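PDB 2R8R: sensor protein from Pseudomonas syringae pv. tomato, which probably acts as a KdpD sensor histidine kinase that uses ATP to phosphorylate a protein histidine, the present chain being its N-terminal sensor domain. Local coordinates for residues Q25-Q30 / V35-G40; Q127-L132 / M205-A210. One frame throughout, in Å; residues are numbered along the deposited sequence.

Contact 1 of 2, residues Q25-Q30 / V35-G40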
loop_
_atom_site.group_PDB
_atom_site.type_symbol
_atom_site.label_atom_id
_atom_site.label_comp_id
_atom_site.label_asym_id
_atom_site.label_seq_id
_atom_site.Cartn_x
_atom_site.Cartn_y
_atom_site.Cartn_z
ATOM N N GLN A 25 -0.710 -9.202 9.618
ATOM C CA GLN A 25 -1.301 -9.696 10.878
ATOM C C GLN A 25 -2.814 -9.802 10.802
ATOM O O GLN A 25 -3.395 -10.747 11.323
ATOM C CB GLN A 25 -0.943 -8.804 12.076
ATOM C CG GLN A 25 0.511 -8.872 12.561
ATOM C CD GLN A 25 0.871 -10.223 13.213
ATOM O OE1 GLN A 25 0.109 -11.199 13.140
ATOM N NE2 GLN A 25 2.025 -10.269 13.861
ATOM N N ALA A 26 -3.469 -8.849 10.153
ATOM C CA ALA A 26 -4.918 -8.931 9.965
ATOM C C ALA A 26 -5.243 -10.158 9.124
ATOM O O ALA A 26 -6.216 -10.868 9.372
ATOM C CB ALA A 26 -5.463 -7.667 9.322
ATOM N N ALA A 27 -4.404 -10.406 8.138
ATOM C CA ALA A 27 -4.589 -11.504 7.183
ATOM C C ALA A 27 -4.423 -12.897 7.837
ATOM O O ALA A 27 -5.123 -13.840 7.503
ATOM C CB ALA A 27 -3.633 -11.323 6.029
ATOM N N HIS A 28 -3.500 -12.990 8.779
ATOM C CA HIS A 28 -3.287 -14.194 9.580
ATOM C C HIS A 28 -4.461 -14.487 10.495
ATOM O O HIS A 28 -4.847 -15.654 10.658
ATOM C CB HIS A 28 -1.969 -14.087 10.375
ATOM C CG HIS A 28 -0.773 -14.547 9.601
ATOM N ND1 HIS A 28 -0.494 -15.882 9.393
ATOM C CD2 HIS A 28 0.184 -13.858 8.933
ATOM C CE1 HIS A 28 0.589 -15.998 8.646
ATOM N NE2 HIS A 28 1.032 -14.785 8.360
ATOM N N ALA A 29 -5.055 -13.455 11.088
ATOM C CA ALA A 29 -6.263 -13.672 11.879
ATOM C C ALA A 29 -7.321 -14.281 10.986
ATOM O O ALA A 29 -7.919 -15.272 11.348
ATOM C CB ALA A 29 -6.778 -12.383 12.581
ATOM N N GLN A 30 -7.529 -13.729 9.804
ATOM C CA GLN A 30 -8.477 -14.314 8.858
ATOM C C GLN A 30 -8.122 -15.753 8.456
ATOM O O GLN A 30 -9.005 -16.610 8.371
ATOM C CB GLN A 30 -8.578 -13.445 7.607
ATOM C CG GLN A 30 -9.128 -12.034 7.825
ATOM C CD GLN A 30 -10.505 -11.985 8.504
ATOM O OE1 GLN A 30 -10.625 -11.457 9.600
ATOM N NE2 GLN A 30 -11.528 -12.509 7.847
ATOM N N VAL A 35 -10.488 -18.483 6.486
ATOM C CA VAL A 35 -10.662 -17.685 5.246
ATOM C C VAL A 35 -9.595 -18.079 4.224
ATOM O O VAL A 35 -8.432 -18.231 4.561
ATOM C CB VAL A 35 -10.597 -16.146 5.537
ATOM C CG1 VAL A 35 -10.741 -15.301 4.258
ATOM C CG2 VAL A 35 -11.683 -15.754 6.547
ATOM N N ARG A 36 -10.010 -18.277 2.983
ATOM C CA ARG A 36 -9.099 -18.527 1.901
ATOM C C ARG A 36 -8.424 -17.207 1.503
ATOM O O ARG A 36 -8.934 -16.431 0.701
ATOM C CB ARG A 36 -9.835 -19.180 0.707
ATOM C CG ARG A 36 -10.339 -20.630 0.978
ATOM C CD ARG A 36 -11.201 -21.161 -0.195
ATOM N NE ARG A 36 -12.467 -20.421 -0.307
ATOM C CZ ARG A 36 -12.786 -19.538 -1.258
ATOM N NH1 ARG A 36 -11.970 -19.280 -2.260
ATOM N NH2 ARG A 36 -13.968 -18.924 -1.208
ATOM N N VAL A 37 -7.264 -16.989 2.094
ATOM C CA VAL A 37 -6.467 -15.788 1.903
ATOM C C VAL A 37 -5.391 -16.008 0.845
ATOM O O VAL A 37 -4.782 -17.060 0.799
ATOM C CB VAL A 37 -5.789 -15.361 3.236
ATOM C CG1 VAL A 37 -4.958 -14.058 3.049
ATOM C CG2 VAL A 37 -6.836 -15.205 4.331
HETATM N N MSE A 38 -5.188 -15.011 -0.005
HETATM C CA MSE A 38 -4.148 -15.024 -1.007
HETATM C C MSE A 38 -3.425 -13.658 -1.040
HETATM O O MSE A 38 -4.048 -12.594 -1.034
HETATM C CB MSE A 38 -4.740 -15.305 -2.364
HETATM C CG MSE A 38 -3.713 -15.441 -3.461
HETATM SE SE MSE A 38 -2.741 -17.140 -3.377
HETATM C CE MSE A 38 -4.191 -18.143 -4.204
ATOM N N ALA A 39 -2.107 -13.708 -1.026
ATOM C CA ALA A 39 -1.283 -12.540 -1.245
ATOM C C ALA A 39 -1.191 -12.324 -2.749
ATOM O O ALA A 39 -0.725 -13.200 -3.480
ATOM C CB ALA A 39 0.106 -12.737 -0.608
ATOM N N GLY A 40 -1.676 -11.166 -3.202
ATOM C CA GLY A 40 -1.608 -10.776 -4.618
ATOM C C GLY A 40 -0.338 -10.015 -4.921
ATOM O O GLY A 40 0.438 -10.383 -5.808
#

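Contact 2 of 2, residues Q127-L132 / M205-A210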
loop_
_atom_site.group_PDB
_atom_site.type_symbol
_atom_site.label_atom_id
_atom_site.label_comp_id
_atom_site.label_asym_id
_atom_site.label_seq_id
_atom_site.Cartn_x
_atom_site.Cartn_y
_atom_site.Cartn_z
ATOM N N GLN A 127 -0.027 10.764 1.254
ATOM C CA GLN A 127 0.479 11.687 0.211
ATOM C C GLN A 127 -0.102 11.477 -1.188
ATOM O O GLN A 127 -0.096 12.402 -2.026
ATOM C CB GLN A 127 2.007 11.570 0.093
ATOM C CG GLN A 127 2.467 10.184 -0.308
ATOM C CD GLN A 127 3.961 9.991 -0.254
ATOM O OE1 GLN A 127 4.626 10.324 -1.235
ATOM N NE2 GLN A 127 4.509 9.419 0.875
ATOM N N HIS A 128 -0.579 10.256 -1.442
ATOM C CA HIS A 128 -1.090 9.863 -2.745
ATOM C C HIS A 128 -2.472 10.366 -3.044
ATOM O O HIS A 128 -2.860 10.433 -4.195
ATOM C CB HIS A 128 -1.028 8.345 -2.903
ATOM C CG HIS A 128 0.360 7.804 -2.803
ATOM N ND1 HIS A 128 1.286 7.927 -3.822
ATOM C CD2 HIS A 128 0.994 7.182 -1.785
ATOM C CE1 HIS A 128 2.421 7.377 -3.443
ATOM N NE2 HIS A 128 2.271 6.918 -2.209
ATOM N N LEU A 129 -3.216 10.766 -2.033
ATOM C CA LEU A 129 -4.544 11.304 -2.276
ATOM C C LEU A 129 -4.507 12.558 -3.164
ATOM O O LEU A 129 -3.780 13.503 -2.855
ATOM C CB LEU A 129 -5.236 11.618 -0.955
ATOM C CG LEU A 129 -5.619 10.358 -0.174
ATOM C CD1 LEU A 129 -6.199 10.748 1.178
ATOM C CD2 LEU A 129 -6.617 9.504 -0.994
ATOM N N GLU A 130 -5.324 12.561 -4.228
ATOM C CA GLU A 130 -5.396 13.686 -5.178
ATOM C C GLU A 130 -5.555 15.069 -4.536
ATOM O O GLU A 130 -4.789 15.987 -4.826
ATOM C CB GLU A 130 -6.540 13.470 -6.179
ATOM C CG GLU A 130 -6.095 12.941 -7.521
ATOM C CD GLU A 130 -7.264 12.519 -8.410
ATOM O OE1 GLU A 130 -8.426 12.934 -8.175
ATOM O OE2 GLU A 130 -7.010 11.745 -9.346
ATOM N N SER A 131 -6.553 15.192 -3.655
ATOM C CA SER A 131 -6.843 16.436 -2.928
ATOM C C SER A 131 -5.653 17.029 -2.167
ATOM O O SER A 131 -5.630 18.229 -1.903
ATOM C CB SER A 131 -7.961 16.186 -1.928
ATOM O OG SER A 131 -7.559 15.200 -0.986
ATOM N N LEU A 132 -4.680 16.181 -1.819
ATOM C CA LEU A 132 -3.512 16.539 -0.999
ATOM C C LEU A 132 -2.197 16.699 -1.810
ATOM O O LEU A 132 -1.153 16.972 -1.212
ATOM C CB LEU A 132 -3.315 15.446 0.092
ATOM C CG LEU A 132 -4.422 15.289 1.159
ATOM C CD1 LEU A 132 -4.113 14.190 2.203
ATOM C CD2 LEU A 132 -4.695 16.645 1.871
HETATM N N MSE A 205 -4.293 11.589 9.924
HETATM C CA MSE A 205 -5.316 11.625 10.973
HETATM C C MSE A 205 -6.556 12.382 10.537
HETATM O O MSE A 205 -7.664 11.934 10.774
HETATM C CB MSE A 205 -4.763 12.220 12.262
HETATM C CG MSE A 205 -4.018 11.188 13.070
HETATM SE SE MSE A 205 -3.268 11.966 14.636
HETATM C CE MSE A 205 -2.389 10.408 15.504
ATOM N N GLN A 206 -6.366 13.539 9.910
ATOM C CA GLN A 206 -7.482 14.313 9.388
ATOM C C GLN A 206 -8.226 13.511 8.318
ATOM O O GLN A 206 -9.446 13.490 8.296
ATOM C CB GLN A 206 -6.982 15.620 8.811
ATOM C CG GLN A 206 -6.549 16.668 9.845
ATOM C CD GLN A 206 -5.864 17.880 9.180
ATOM O OE1 GLN A 206 -5.417 17.806 8.016
ATOM N NE2 GLN A 206 -5.757 18.989 9.925
ATOM N N THR A 207 -7.488 12.848 7.430
ATOM C CA THR A 207 -8.085 11.912 6.471
ATOM C C THR A 207 -8.914 10.815 7.151
ATOM O O THR A 207 -10.053 10.594 6.755
ATOM C CB THR A 207 -7.034 11.253 5.559
ATOM O OG1 THR A 207 -6.312 12.267 4.843
ATOM C CG2 THR A 207 -7.712 10.259 4.520
ATOM N N ALA A 208 -8.350 10.159 8.172
ATOM C CA ALA A 208 -9.045 9.073 8.878
ATOM C C ALA A 208 -10.289 9.546 9.623
ATOM O O ALA A 208 -11.270 8.784 9.730
ATOM C CB ALA A 208 -8.108 8.318 9.838
ATOM N N ALA A 209 -10.252 10.771 10.146
ATOM C CA ALA A 209 -11.362 11.311 10.909
ATOM C C ALA A 209 -12.532 11.705 10.001
ATOM O O ALA A 209 -13.704 11.566 10.398
ATOM C CB ALA A 209 -10.909 12.513 11.742
ATOM N N ALA A 210 -12.206 12.186 8.793
ATOM C CA ALA A 210 -13.197 12.560 7.783
ATOM C C ALA A 210 -13.913 11.362 7.144
ATOM O O ALA A 210 -14.892 11.560 6.416
ATOM C CB ALA A 210 -12.536 13.408 6.681
#

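Contact 1 of 2, residues Q25-Q30 / V35-G40
The carboxamide of Gln-30 is the flat group of this contact, and Val-35 meets it at the nitrogen end: Val-35 CG2 lies 3.5 Å from NE2, displaced out of the amide plane and not centred over the group. The two side chains run alongside each other, pointing the same way. That course follows from the bend of the glutamine, whose CG stands anti to the carbonyl carbon (chi1 -63°) and whose chain then folds again at chi2 (-56°). Tyr-121 and Leu-87, from neighbouring strands of the sheet, also touch this side chain.

Beside the amide, the main chain closes the turn. Val-35 N donates to Gln-30 O at 3.0 Å, with an N-H...O angle of 155°, an i to i+5 bond over the end of the helix. The same oxygen lies 3.4 Å from Val-35 CG2, so the acceptor of the Val-35 N-H also has a methyl of that residue against it.

One turn back along the helix the contact is by packing alone. Val-37 points at the helix and lays CG2 against the carbonyl oxygen of Ala-27, 3.9 Å from Ala-27 O, and 4.1 Å from Gln-30 CB, while its CG1 faces Ala-27 CB at 4.3 Å. Ala-27 and Val-37 are both buried; Leu-89 adjoins the former and Leu-87 the latter. Together the two segments bury 195 Å².

Helix 19-32 thus packs on strand 37-39, an outermost strand of the parallel sheet. The topology is the helix-to-strand half of a beta-alpha-beta crossover from strand 7-12, and the helix follows a probable Walker A P-loop, as in P-loop NTPases.

Contact 2 of 2, residues Q127-L132 / M205-A210
Leu-129 and Leu-132 meet segment 205-210 at a single residue, Thr-207, and reading the helix in order shows how its faces are shared out. Met-205, a selenomethionine, comes first and turns to other partners, Leu-161 and Asp-163.

Thr-207 follows, pointing at the loop. Its CG2 and Leu-129 CD1 come together tip to tip at 3.7 Å, the closest approach between the segments. The threonine torsion (chi1 -58°) sets CG2 anti to the backbone N and puts OG1 beside that nitrogen, where the hydroxyl is hydrogen-bonded to Met-203 O of the preceding helical turn. The hydroxyl is thus engaged within the helix, and across the contact OG1 has only van der Waals neighbours: Leu-132 CD1 at 3.9 Å, approaching at a slant, and Leu-129 CD1 at 4.0 Å. The two leucines are brought together by a turn in which Leu-132 N bonds to Leu-129 O at 3.0 Å. Val-126 touches both Leu-132 and Thr-207, extending the apolar patch.

Next along, Ala-208 packs on Leu-159 and Leu-161 of strand 158-161.

The evidence describes a light contact: 86 Å² is buried, and the nearest CA pair, Leu-129 and Thr-207, is 9.5 Å apart. By side-chain packing, the last helix, 194-209, rests against the loop that leaves the central strand 119-125 of the parallel sheet and leads to helix 133-140, in an alpha/beta fold of P-loop NTPase type.

From the N terminus the chain runs through strand 7-12 and helix 19-32; the four residues between the segments of contact 1, two of them the end of the helix, carry it into strand 37-39. After helix 48-54, the antiparallel pair 63-67/70-74 and helix 77-83 it adds strands 87-90 and 119-125. From the loop after the latter, contact 2 spans 72 intervening residues, including strand 158-161, to reach the last helix. The two are in series, neither nesting nor crossing. The centres of contact 1 and contact 2 lie about 26 Å apart. Contact 1 ties a helix to strand 37-39, one of the sheet's two outermost strands; contact 2 ties the C-terminal helix to the loop leaving strand 119-125.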